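Local coordinates for protein oxidoreductase (Listeria innocua, PDB 3E18) that binds NAD and is probably an oxidoreductase of the GFO/IDH/MocA dehydrogenase family, its substrate being unknown, at residues K141-E145 with V241-T247; G257-T263 with A291-L297; K4-I10 with N29-V35; V98-S102 with L332-E336; S151-G155 with I234-R238. One frame throughout, in Å; residues are numbered along the deposited sequence. Where two conformers were deposited one is given.

Contact 1. Residues K141-E145 with V241-T247; sequences KTIGE and VKGTEGT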
# COMPACT_ATOMS: atom_id res chain seq x y z
N LYS A 141 -11.57 6.62 19.84
CA LYS A 141 -12.32 5.83 18.88
C LYS A 141 -13.13 6.66 17.88
O LYS A 141 -14.26 6.33 17.57
CB LYS A 141 -13.20 4.78 19.58
CG LYS A 141 -12.42 3.73 20.36
CD LYS A 141 -13.33 2.98 21.32
CE LYS A 141 -12.55 2.07 22.26
NZ LYS A 141 -12.58 0.64 21.84
N THR A 142 -12.53 7.75 17.40
CA THR A 142 -13.18 8.68 16.48
C THR A 142 -13.72 8.02 15.21
O THR A 142 -14.79 8.41 14.70
CB THR A 142 -12.19 9.80 16.07
OG1 THR A 142 -11.63 10.38 17.24
CG2 THR A 142 -12.87 10.89 15.26
N ILE A 143 -12.99 7.04 14.69
CA ILE A 143 -13.48 6.25 13.56
C ILE A 143 -13.73 4.81 14.00
O ILE A 143 -13.53 3.87 13.24
CB ILE A 143 -12.57 6.35 12.32
CG1 ILE A 143 -11.11 5.98 12.65
CG2 ILE A 143 -12.61 7.76 11.75
CD1 ILE A 143 -10.18 5.95 11.43
N GLY A 144 -14.18 4.66 15.24
CA GLY A 144 -14.35 3.33 15.85
C GLY A 144 -13.00 2.77 16.24
O GLY A 144 -12.07 3.52 16.57
N GLU A 145 -12.87 1.44 16.18
CA GLU A 145 -11.61 0.75 16.41
C GLU A 145 -10.73 0.86 15.18
O GLU A 145 -11.06 0.31 14.12
CB GLU A 145 -11.87 -0.72 16.74
CG GLU A 145 -12.71 -0.90 17.99
CD GLU A 145 -12.84 -2.35 18.43
OE1 GLU A 145 -12.90 -3.25 17.56
OE2 GLU A 145 -12.89 -2.58 19.66
N VAL A 241 -5.93 6.30 7.55
CA VAL A 241 -6.25 5.36 8.63
C VAL A 241 -7.66 4.82 8.50
O VAL A 241 -8.56 5.53 8.11
CB VAL A 241 -6.00 6.00 10.04
CG1 VAL A 241 -4.49 6.25 10.29
CG2 VAL A 241 -6.79 7.31 10.23
N LYS A 242 -7.86 3.56 8.88
CA LYS A 242 -9.14 2.91 8.68
C LYS A 242 -9.59 2.30 9.98
O LYS A 242 -8.79 1.70 10.69
CB LYS A 242 -9.03 1.79 7.64
CG LYS A 242 -8.75 2.25 6.21
CD LYS A 242 -8.68 1.06 5.25
CE LYS A 242 -10.07 0.54 4.91
NZ LYS A 242 -9.97 -0.83 4.33
N GLY A 243 -10.88 2.46 10.29
CA GLY A 243 -11.48 1.90 11.48
C GLY A 243 -12.82 1.29 11.17
O GLY A 243 -13.33 1.45 10.06
N THR A 244 -13.40 0.60 12.15
CA THR A 244 -14.72 -0.03 12.01
C THR A 244 -15.86 0.97 11.74
O THR A 244 -16.92 0.59 11.26
CB THR A 244 -15.05 -0.86 13.26
OG1 THR A 244 -14.97 -0.02 14.42
CG2 THR A 244 -14.08 -2.00 13.42
N GLU A 245 -15.63 2.25 12.04
CA GLU A 245 -16.65 3.28 11.90
C GLU A 245 -16.08 4.52 11.22
O GLU A 245 -16.30 5.63 11.68
CB GLU A 245 -17.21 3.67 13.27
CG GLU A 245 -17.84 2.51 14.10
CD GLU A 245 -19.16 1.97 13.52
OE1 GLU A 245 -19.77 2.63 12.64
OE2 GLU A 245 -19.59 0.88 13.96
N GLY A 246 -15.38 4.33 10.12
CA GLY A 246 -14.88 5.47 9.36
C GLY A 246 -13.46 5.34 8.88
O GLY A 246 -12.80 4.33 9.12
N THR A 247 -13.01 6.39 8.21
CA THR A 247 -11.71 6.46 7.58
C THR A 247 -11.25 7.91 7.79
O THR A 247 -12.07 8.82 7.77
CB THR A 247 -11.82 6.13 6.05
OG1 THR A 247 -12.43 4.84 5.88
CG2 THR A 247 -10.47 6.12 5.38

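Contact 2. Residues G257-T263 with A291-L297; sequences GEIVKPT and ATNTLSL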
# COMPACT_ATOMS: atom_id res chain seq x y z
N GLY A 257 -7.07 17.78 6.06
CA GLY A 257 -7.65 16.45 5.94
C GLY A 257 -9.02 16.39 6.57
O GLY A 257 -9.60 17.42 6.92
N GLU A 258 -9.54 15.18 6.71
CA GLU A 258 -10.89 15.04 7.18
C GLU A 258 -11.14 13.63 7.60
O GLU A 258 -10.30 12.75 7.42
CB GLU A 258 -11.91 15.41 6.09
CG GLU A 258 -11.90 14.53 4.86
CD GLU A 258 -12.93 14.95 3.82
OE1 GLU A 258 -13.18 16.17 3.68
OE2 GLU A 258 -13.49 14.07 3.15
N ILE A 259 -12.32 13.42 8.14
CA ILE A 259 -12.80 12.11 8.52
C ILE A 259 -14.15 11.91 7.86
O ILE A 259 -14.94 12.85 7.78
CB ILE A 259 -12.93 12.06 10.03
CG1 ILE A 259 -11.54 12.01 10.67
CG2 ILE A 259 -13.76 10.85 10.47
CD1 ILE A 259 -11.53 12.53 12.06
N VAL A 260 -14.40 10.70 7.36
CA VAL A 260 -15.71 10.32 6.83
C VAL A 260 -16.19 9.07 7.58
O VAL A 260 -15.46 8.10 7.69
CB VAL A 260 -15.68 10.13 5.29
CG1 VAL A 260 -17.07 9.78 4.76
CG2 VAL A 260 -15.21 11.43 4.60
N LYS A 261 -17.39 9.11 8.13
CA LYS A 261 -17.93 8.00 8.92
C LYS A 261 -19.27 7.57 8.35
O LYS A 261 -19.98 8.39 7.80
CB LYS A 261 -18.19 8.47 10.36
CG LYS A 261 -16.95 8.84 11.20
CD LYS A 261 -17.35 9.47 12.56
CE LYS A 261 -18.19 8.52 13.42
NZ LYS A 261 -17.42 7.33 13.82
N PRO A 262 -19.64 6.28 8.53
CA PRO A 262 -20.98 5.83 8.17
C PRO A 262 -22.04 6.34 9.17
O PRO A 262 -21.73 6.57 10.34
CB PRO A 262 -20.89 4.31 8.29
CG PRO A 262 -19.82 4.09 9.31
CD PRO A 262 -18.82 5.18 9.07
N THR A 263 -23.27 6.52 8.69
CA THR A 263 -24.42 6.79 9.56
C THR A 263 -25.25 5.52 9.69
O THR A 263 -25.00 4.54 8.98
CB THR A 263 -25.35 7.86 8.99
OG1 THR A 263 -26.07 7.32 7.87
CG2 THR A 263 -24.58 9.08 8.52
N ALA A 291 -25.90 8.38 3.73
CA ALA A 291 -25.09 7.26 4.25
C ALA A 291 -23.85 7.64 5.08
O ALA A 291 -23.33 6.82 5.83
CB ALA A 291 -24.69 6.34 3.10
N THR A 292 -23.35 8.86 4.92
CA THR A 292 -22.12 9.25 5.59
C THR A 292 -22.18 10.63 6.25
O THR A 292 -23.00 11.48 5.88
CB THR A 292 -20.88 9.25 4.64
OG1 THR A 292 -21.00 10.30 3.68
CG2 THR A 292 -20.70 7.91 3.92
N ASN A 293 -21.30 10.82 7.22
CA ASN A 293 -21.01 12.13 7.79
C ASN A 293 -19.56 12.51 7.54
O ASN A 293 -18.67 11.68 7.66
CB ASN A 293 -21.22 12.12 9.30
CG ASN A 293 -22.69 12.11 9.68
OD1 ASN A 293 -23.50 12.84 9.11
ND2 ASN A 293 -23.03 11.28 10.67
N THR A 294 -19.31 13.78 7.22
CA THR A 294 -17.94 14.25 7.07
C THR A 294 -17.59 15.20 8.21
O THR A 294 -18.33 16.15 8.49
CB THR A 294 -17.75 14.94 5.73
OG1 THR A 294 -18.07 14.01 4.69
CG2 THR A 294 -16.32 15.41 5.55
N LEU A 295 -16.46 14.91 8.86
CA LEU A 295 -16.03 15.63 10.05
C LEU A 295 -14.65 16.23 9.85
O LEU A 295 -13.85 15.75 9.05
CB LEU A 295 -15.97 14.69 11.25
CG LEU A 295 -17.20 14.03 11.89
CD1 LEU A 295 -17.83 12.96 11.02
CD2 LEU A 295 -16.76 13.40 13.19
N SER A 296 -14.37 17.29 10.60
CA SER A 296 -13.01 17.80 10.73
C SER A 296 -12.19 16.82 11.54
O SER A 296 -12.75 16.02 12.31
CB SER A 296 -13.02 19.17 11.41
OG SER A 296 -13.44 20.18 10.51
N LEU A 297 -10.88 16.85 11.33
CA LEU A 297 -9.92 16.18 12.20
C LEU A 297 -10.01 16.76 13.61
O LEU A 297 -10.16 17.97 13.76
CB LEU A 297 -8.49 16.35 11.67
CG LEU A 297 -8.19 15.71 10.30
CD1 LEU A 297 -6.87 16.19 9.73
CD2 LEU A 297 -8.18 14.20 10.43
O HOH W 1 -10.02 18.66 9.31

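Contact 3. Residues K4-I10 with N29-V35; sequences KKYQLVI and NLEVHGV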
# COMPACT_ATOMS: atom_id res chain seq x y z
N LYS A 4 19.03 24.94 40.87
CA LYS A 4 19.49 23.57 40.63
C LYS A 4 19.50 23.10 39.15
O LYS A 4 18.90 22.08 38.81
CB LYS A 4 18.61 22.60 41.43
CG LYS A 4 18.73 22.67 42.93
CD LYS A 4 18.33 21.33 43.56
CE LYS A 4 16.93 20.88 43.12
NZ LYS A 4 16.54 19.54 43.66
N LYS A 5 20.21 23.83 38.29
CA LYS A 5 20.18 23.54 36.85
C LYS A 5 21.18 22.46 36.42
O LYS A 5 22.38 22.58 36.68
CB LYS A 5 20.43 24.82 36.04
CG LYS A 5 19.16 25.60 35.73
CD LYS A 5 19.39 26.59 34.60
CE LYS A 5 18.08 27.05 33.96
NZ LYS A 5 17.19 27.76 34.92
N TYR A 6 20.67 21.42 35.76
CA TYR A 6 21.52 20.40 35.15
C TYR A 6 22.30 20.97 33.98
O TYR A 6 21.75 21.70 33.17
CB TYR A 6 20.70 19.24 34.66
CG TYR A 6 20.10 18.39 35.75
CD1 TYR A 6 20.87 17.46 36.43
CD2 TYR A 6 18.76 18.52 36.10
CE1 TYR A 6 20.32 16.66 37.44
CE2 TYR A 6 18.20 17.73 37.11
CZ TYR A 6 18.99 16.81 37.77
OH TYR A 6 18.44 16.03 38.77
N GLN A 7 23.58 20.62 33.91
CA GLN A 7 24.46 21.11 32.86
C GLN A 7 24.64 20.03 31.81
O GLN A 7 25.12 18.93 32.11
CB GLN A 7 25.81 21.48 33.47
CG GLN A 7 25.72 22.44 34.65
CD GLN A 7 25.11 23.77 34.26
OE1 GLN A 7 25.59 24.44 33.34
NE2 GLN A 7 24.03 24.16 34.95
N LEU A 8 24.25 20.37 30.58
CA LEU A 8 24.33 19.46 29.43
C LEU A 8 25.43 19.91 28.49
O LEU A 8 25.52 21.09 28.19
CB LEU A 8 22.99 19.48 28.68
CG LEU A 8 22.91 18.62 27.41
CD1 LEU A 8 22.54 17.19 27.82
CD2 LEU A 8 21.88 19.18 26.48
N VAL A 9 26.26 18.98 28.02
CA VAL A 9 27.21 19.29 26.95
C VAL A 9 26.75 18.66 25.64
O VAL A 9 26.37 17.48 25.60
CB VAL A 9 28.67 18.89 27.32
CG1 VAL A 9 29.60 18.97 26.10
CG2 VAL A 9 29.19 19.78 28.46
N ILE A 10 26.78 19.46 24.57
CA ILE A 10 26.46 19.02 23.22
C ILE A 10 27.69 18.37 22.60
O ILE A 10 28.74 19.01 22.47
CB ILE A 10 25.98 20.21 22.32
CG1 ILE A 10 24.74 20.89 22.92
CG2 ILE A 10 25.76 19.78 20.86
CD1 ILE A 10 23.54 20.02 23.10
N ASN A 29 14.84 23.42 34.01
CA ASN A 29 16.04 23.32 34.85
C ASN A 29 17.19 22.57 34.20
O ASN A 29 17.69 21.58 34.73
CB ASN A 29 15.69 22.71 36.20
CG ASN A 29 14.82 23.62 37.04
OD1 ASN A 29 15.19 24.76 37.32
ND2 ASN A 29 13.66 23.12 37.44
N LEU A 30 17.60 23.05 33.03
CA LEU A 30 18.63 22.44 32.24
C LEU A 30 19.23 23.54 31.40
O LEU A 30 18.50 24.33 30.83
CB LEU A 30 18.01 21.39 31.32
CG LEU A 30 18.91 20.63 30.34
CD1 LEU A 30 19.60 19.45 31.01
CD2 LEU A 30 18.05 20.15 29.21
N GLU A 31 20.54 23.60 31.33
CA GLU A 31 21.16 24.54 30.42
C GLU A 31 22.30 23.89 29.64
O GLU A 31 22.77 22.80 30.00
CB GLU A 31 21.61 25.81 31.16
CG GLU A 31 22.84 25.65 32.01
CD GLU A 31 23.30 26.97 32.62
OE1 GLU A 31 22.66 27.43 33.59
OE2 GLU A 31 24.31 27.54 32.12
N VAL A 32 22.73 24.55 28.56
CA VAL A 32 23.84 24.07 27.76
C VAL A 32 25.12 24.62 28.38
O VAL A 32 25.37 25.82 28.34
CB VAL A 32 23.74 24.50 26.28
CG1 VAL A 32 24.91 23.96 25.49
CG2 VAL A 32 22.41 24.04 25.67
N HIS A 33 25.90 23.72 28.95
CA HIS A 33 27.17 24.08 29.58
C HIS A 33 28.24 24.36 28.55
O HIS A 33 29.14 25.16 28.76
CB HIS A 33 27.63 22.96 30.50
CG HIS A 33 28.64 23.39 31.52
ND1 HIS A 33 28.30 24.05 32.68
CD2 HIS A 33 29.98 23.23 31.55
CE1 HIS A 33 29.39 24.29 33.38
NE2 HIS A 33 30.43 23.81 32.72
N GLY A 34 28.14 23.67 27.42
CA GLY A 34 29.12 23.79 26.36
C GLY A 34 29.03 22.75 25.26
O GLY A 34 28.06 21.99 25.18
N VAL A 35 30.06 22.73 24.41
CA VAL A 35 30.04 22.00 23.16
C VAL A 35 31.37 21.29 22.91
O VAL A 35 32.44 21.86 23.11
CB VAL A 35 29.76 22.96 21.96
CG1 VAL A 35 30.02 22.28 20.63
CG2 VAL A 35 28.35 23.52 22.01

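Contact 4. Residues V98-S102 with L332-E336; sequences VTMTS and LKLIE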
# COMPACT_ATOMS: atom_id res chain seq x y z
N VAL A 98 19.36 5.18 17.97
CA VAL A 98 20.34 5.28 19.04
C VAL A 98 21.57 4.44 18.73
O VAL A 98 22.68 4.90 18.94
CB VAL A 98 19.79 4.96 20.43
CG1 VAL A 98 18.90 6.08 20.87
CG2 VAL A 98 19.08 3.61 20.47
N THR A 99 21.35 3.24 18.20
CA THR A 99 22.42 2.36 17.79
C THR A 99 22.03 1.67 16.49
O THR A 99 20.87 1.71 16.07
CB THR A 99 22.71 1.28 18.83
OG1 THR A 99 21.50 0.57 19.12
CG2 THR A 99 23.31 1.87 20.10
N MET A 100 23.01 1.03 15.86
CA MET A 100 22.77 0.35 14.59
C MET A 100 22.32 -1.10 14.77
O MET A 100 21.86 -1.73 13.82
CB MET A 100 23.99 0.49 13.68
CG MET A 100 24.15 1.93 13.16
SD MET A 100 25.75 2.29 12.43
CE MET A 100 26.84 1.16 13.29
N THR A 101 22.42 -1.64 15.99
CA THR A 101 21.85 -2.96 16.27
C THR A 101 21.08 -2.94 17.57
O THR A 101 21.34 -2.10 18.44
CB THR A 101 22.91 -4.10 16.35
OG1 THR A 101 23.63 -4.00 17.57
CG2 THR A 101 23.87 -4.08 15.17
N SER A 102 20.16 -3.88 17.74
CA SER A 102 19.40 -3.94 18.96
C SER A 102 20.29 -4.39 20.13
O SER A 102 20.13 -3.91 21.26
CB SER A 102 18.19 -4.85 18.81
OG SER A 102 18.58 -6.20 18.60
N LEU A 332 14.27 -1.07 17.34
CA LEU A 332 15.51 -1.51 16.70
C LEU A 332 15.42 -2.96 16.21
O LEU A 332 15.94 -3.28 15.15
CB LEU A 332 16.74 -1.31 17.60
CG LEU A 332 17.16 0.12 17.98
CD1 LEU A 332 18.26 0.06 19.03
CD2 LEU A 332 17.64 0.93 16.79
N LYS A 333 14.73 -3.80 16.97
CA LYS A 333 14.43 -5.16 16.55
C LYS A 333 13.53 -5.18 15.31
O LYS A 333 13.68 -6.06 14.46
CB LYS A 333 13.74 -5.92 17.69
CG LYS A 333 14.67 -6.54 18.71
CD LYS A 333 13.88 -7.38 19.71
CE LYS A 333 13.61 -8.81 19.22
NZ LYS A 333 14.85 -9.64 19.14
N LEU A 334 12.62 -4.21 15.21
CA LEU A 334 11.74 -4.09 14.05
C LEU A 334 12.53 -3.67 12.81
O LEU A 334 12.31 -4.20 11.72
CB LEU A 334 10.57 -3.13 14.32
CG LEU A 334 9.51 -2.86 13.23
CD1 LEU A 334 8.98 -4.14 12.66
CD2 LEU A 334 8.35 -2.04 13.79
N ILE A 335 13.45 -2.73 12.98
CA ILE A 335 14.34 -2.33 11.90
C ILE A 335 15.20 -3.50 11.39
O ILE A 335 15.40 -3.66 10.17
CB ILE A 335 15.21 -1.13 12.34
CG1 ILE A 335 14.36 0.14 12.40
CG2 ILE A 335 16.38 -0.93 11.39
CD1 ILE A 335 15.03 1.33 13.12
N GLU A 336 15.67 -4.33 12.32
CA GLU A 336 16.42 -5.54 11.98
C GLU A 336 15.56 -6.54 11.19
O GLU A 336 16.03 -7.10 10.19
CB GLU A 336 16.99 -6.18 13.24
CG GLU A 336 18.14 -5.36 13.83
CD GLU A 336 18.60 -5.84 15.19
OE1 GLU A 336 17.82 -6.50 15.92
OE2 GLU A 336 19.76 -5.56 15.52

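Contact 5. Residues S151-G155 with I234-R238; sequences SRVHG and IKLPR. With GOL (glycerol), chain J.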
# COMPACT_ATOMS: atom_id res chain seq x y z
N SER A 151 1.24 5.25 7.14
CA SER A 151 2.03 6.41 7.53
C SER A 151 3.12 6.58 6.49
O SER A 151 3.94 5.68 6.30
CB SER A 151 2.59 6.16 8.93
OG SER A 151 3.47 7.19 9.36
N ARG A 152 3.15 7.73 5.81
CA ARG A 152 4.03 7.90 4.66
C ARG A 152 4.75 9.23 4.74
O ARG A 152 4.14 10.25 5.00
CB ARG A 152 3.22 7.91 3.34
CG ARG A 152 2.61 6.57 2.92
CD ARG A 152 1.83 6.71 1.60
NE ARG A 152 1.30 5.41 1.14
CZ ARG A 152 0.11 4.90 1.45
NH1 ARG A 152 -0.25 3.72 0.98
NH2 ARG A 152 -0.72 5.56 2.25
N VAL A 153 6.05 9.22 4.51
CA VAL A 153 6.77 10.47 4.29
C VAL A 153 7.37 10.43 2.90
O VAL A 153 8.32 9.69 2.64
CB VAL A 153 7.84 10.74 5.39
CG1 VAL A 153 8.63 12.01 5.07
CG2 VAL A 153 7.18 10.88 6.76
N HIS A 154 6.83 11.24 2.00
CA HIS A 154 7.25 11.26 0.61
C HIS A 154 7.88 12.61 0.28
O HIS A 154 7.47 13.64 0.82
CB HIS A 154 6.04 11.07 -0.31
CG HIS A 154 5.56 9.65 -0.42
ND1 HIS A 154 4.50 9.29 -1.22
CD2 HIS A 154 6.01 8.50 0.14
CE1 HIS A 154 4.30 7.99 -1.13
NE2 HIS A 154 5.20 7.48 -0.31
N GLY A 155 8.83 12.60 -0.64
CA GLY A 155 9.43 13.86 -1.12
C GLY A 155 10.28 13.55 -2.32
O GLY A 155 10.42 12.40 -2.69
N ILE A 234 5.30 13.46 -6.66
CA ILE A 234 3.95 13.66 -6.18
C ILE A 234 3.87 12.87 -4.88
O ILE A 234 4.33 11.73 -4.83
CB ILE A 234 2.90 13.16 -7.22
CG1 ILE A 234 2.97 14.02 -8.49
CG2 ILE A 234 1.49 13.19 -6.63
CD1 ILE A 234 2.16 13.46 -9.68
N LYS A 235 3.34 13.50 -3.83
CA LYS A 235 3.28 12.88 -2.51
C LYS A 235 1.91 12.26 -2.27
O LYS A 235 0.89 12.84 -2.63
CB LYS A 235 3.57 13.92 -1.42
CG LYS A 235 4.91 14.66 -1.57
CD LYS A 235 5.08 15.71 -0.47
CE LYS A 235 6.40 16.46 -0.58
NZ LYS A 235 6.41 17.50 -1.66
N LEU A 236 1.89 11.08 -1.66
CA LEU A 236 0.66 10.49 -1.15
C LEU A 236 0.43 11.08 0.25
O LEU A 236 1.34 11.70 0.78
CB LEU A 236 0.78 8.95 -1.11
CG LEU A 236 0.76 8.21 -2.45
CD1 LEU A 236 0.82 6.70 -2.23
CD2 LEU A 236 -0.48 8.55 -3.27
N PRO A 237 -0.78 10.92 0.84
CA PRO A 237 -1.00 11.52 2.17
C PRO A 237 -0.04 11.07 3.28
O PRO A 237 0.43 9.92 3.28
CB PRO A 237 -2.43 11.08 2.55
CG PRO A 237 -2.78 10.02 1.60
CD PRO A 237 -2.03 10.30 0.34
N ARG A 238 0.20 11.98 4.23
CA ARG A 238 0.99 11.69 5.42
C ARG A 238 0.34 10.54 6.21
O ARG A 238 1.04 9.62 6.62
CB ARG A 238 1.15 12.96 6.26
CG ARG A 238 1.87 12.80 7.59
CD ARG A 238 3.35 12.47 7.47
NE ARG A 238 3.89 12.11 8.78
CZ ARG A 238 3.85 10.90 9.33
NH1 ARG A 238 3.34 9.86 8.67
NH2 ARG A 238 4.36 10.72 10.53
C1 GOL J . 3.74 14.75 4.15
O1 GOL J . 4.04 15.89 3.37
C2 GOL J . 4.56 13.55 3.68
O2 GOL J . 5.90 13.94 3.43
C3 GOL J . 3.98 12.97 2.40
O3 GOL J . 3.67 11.60 2.54
O HOH W 2 -0.53 7.53 4.41

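Contact 1. Residues K141-E145 with V241-T247
I143 and T244 owe their contacts to their first torsions. In I143, CG1 sits between the backbone N and the carbonyl carbon (chi1 54°), and the extended chain beyond it carries CD1 to V241. There I143 CD1 lies 3.8 Å from V241 CG2 and also rests on the backbone of the strand. The other branch, I143 CG2, meets the backbone at G246 and T247. In T244 the hydroxyl takes the same place between N and C (chi1 56°). This turns T244 OG1 to the backbone of E145, and E145 N donates to it at 3.1 Å.

Two further bonds join the backbones. E245 N donates to I143 O at 2.9 Å. T244 N donates to E145 O at 3.1 Å. The T244 amide and hydroxyl thus hold both the carbonyl and the N-H of E145. G243 adds a CA-H...O contact to I143 O.

K141 to G144 form a type I turn after helix 129-140, closed by G144 N to K141 O. The turn leads into strand 146-154. G144, G243 and G246 let the two backbones come close. K261 NZ bonds to both T142 O and E245 O, and so bridges the two segments. M137 and I259 also pack on I143.

The chemistry is mostly backbone polar bonding beside one buried isoleucine. It implies that the turn entering strand 146-154 is pinned to the hairpin of strands 239-243 and 246-250 chiefly through main-chain groups, far from the NAD site.

Contact 2. Residues G257-T263 with A291-L297
I259 O accepts one of the two shortest direct bonds between the strands, from L295 N at 2.8 Å. I259 N returns one to L295 O. The pair K261 and N293 repeats this exchange. T263 N then donates to A291 O at 2.9 Å. At the other end a water accepts from L297 N and donates to G257 O.

The side chains pack on both faces. On the face of I259 and K261, K261 CD touches L295 CD1 at 3.8 Å. I259 CG1 meets L297 CD2 at 4.0 Å. On the face of V260 and T294, V260 CG2 lies by T294 OG1, while V260 CG1 packs on T292 CB at 3.8 Å. V260 CG1 is anti to the backbone N (chi1 -178°), which sets it beside T292. The T263 and N293 side chains cross at about a right angle, with T263 CG2 3.4 Å from N293 ND2.

I234 of the second subunit packs on E258 and V260. Strand 292-295 is the outermost strand at this end of the mixed sheet, antiparallel to 257-262, which in turn pairs with 246-250. Helix 129-140 touches I259 through M137 and L297 through I133.

Contact 3. Residues K4-I10 with N29-V35
L30 CD1 lies at the apolar centre, 3.8 Å from Y6 CB and 4.1 Å from L8 CB. Further along the same face, I10 CG1 meets V32 CG1 at 4.0 Å, and I10 CB meets V35 CG2. In L30, CG stands anti to the backbone N (chi1 178°), which brings CD1 over to strand 6-10. Helix 15-25 covers this face through A24 and H20, and helix 307-315 packs on Y6 and L30.

The backbones run parallel. Y6 O accepts from E31 N, and L8 N donates to E31 O. L8 O then takes H33 N, and I10 N donates to G34 O. The register slips by one residue between L8 and V9. This beta bulge turns H33 toward the other strand. The amides of L30 and G34 are buried without a partner in the model.

The polar edge lies on the other face. H33 ND1 donates to Q7 OE1 at 2.8 Å, with the oxygen in the ring plane and the N-H...O angle 169°. The amide plane of Q7 stands 80° from the ring. Q7 bends at chi2, and its NE2 donates back to K5 O at 2.9 Å. The amide is thus held at both ends, and its rotation is fixed. E31 lies alongside Q7, with E31 CG 3.3 Å from Q7 OE1. Further out, K5 CD rests on E31 OE1.

Strands 6-11 and 30-36 with helix 15-25 make the first beta-alpha-beta unit of the Rossmann fold. D37, which binds NAD, follows the second strand.

Contact 4. Residues V98-S102 with L332-E336
S102 is gripped by the carboxylate of E336. S102 N donates to E336 OE2 at 2.8 Å, almost straight, with an N-H...O angle of 171°. It approaches from above the carboxylate plane. S102 OG donates to the other oxygen, E336 OE1, also at 2.8 Å. This bond arrives on the syn side, somewhat out of the plane.

The hydroxyl of S102 sits between its backbone N and carbonyl carbon (chi1 65°), which sets OG and N side by side before the two oxygens. The E336 chain is extended beyond CG, so the carboxylate spans the distance from the helix. Two bonds fix its rotation. E336 OE2 also lies 3.6 Å from T101 CB. The charge of E336 stands at the first turn of helix 102-115, where it would probably interact favourably with the helix dipole.

L332 fills the other half of the contact. L332 CG lies anti to the carbonyl carbon, and the extended chain (chi2 172°) carries CD1 to the loop. The L332 side chain crosses V98 and T99 at about a right angle, with L332 CD1 3.9 Å from V98 CG2 and 3.3 Å from T99 OG1. L332 CD2 lies against T99 O, a buried oxygen without a partner in the model. T99 OG1 itself donates to T101 O at 2.8 Å, which braces the loop.

T101 is the N-cap of helix 102-115, its OG1 accepting from D104 N. The loop follows strand 91-95, and the NAD-binding residues E95 and K96 lie close by. Helix 325-344 lies against this loop and, on L334 and I335, against helix 173-188.

Contact 5. Residues S151-G155 with I234-R238
R238 NH1 donates to S151 OG at 2.8 Å, with the hydroxyl in the guanidinium plane. At the same place R152 N donates to R238 O at 2.9 Å. At the other end of the contact, L236 N donates to H154 ND1 at 3.2 Å. That bond is straight (174°), but the donor is tilted out of the ring plane.

Around these bonds the side chains pack closely. L236 CB touches H154 CE1 at 3.6 Å, and L236 CD1 lies 3.6 Å from R152 NE. V153 CG2 lies over one face of the R238 guanidinium, toward its rim, with the two side chains side by side. A water accepts from R152 NH2 and donates to P237 O. A glycerol, probably from the crystallisation liquor, fits between the segments. Its O2 bonds to the backbone of H154, and its O3 lies near R152 O and L236 O.

The bend of R238 at chi2 (68°) brings its guanidinium back to S151, though CB points away from the strand. The second shell then fixes the charged ends. D130 forms a salt bridge with R238 NE, and E150 one with R152 NH1. E227 of the neighbouring strand 223-229 accepts from H154 NE2, so both ring nitrogens are engaged.

Y240 of the second subunit bonds to I234 O and packs on H154. The contact thus belongs to the subunit interface formed on the large mixed sheet of the GFO/IDH/MocA C-terminal domain, where the chain enters strand 239-243 beside strand 146-154.

Overall arrangement
Contact 3 comes first along the chain, in the parallel Rossmann sheet. Contact 4 closes a long loop from the Rossmann domain to helix 325-344. Contacts 1, 2 and 5 lie inside that loop and reach the same mixed sheet. Contact 5 is nested within contact 1, and contact 2 follows in series. Contacts 1 and 2 touch, with centres about 10 Å apart; centre to centre, contact 5 lies about 21 Å from contact 1 and about 22 Å from contact 2. All three meet the second subunit. The centre of contact 3 is about 44 Å from that of contact 1, across the chain's centre. The set thus separates a nucleotide-binding end from a dimer-forming sheet.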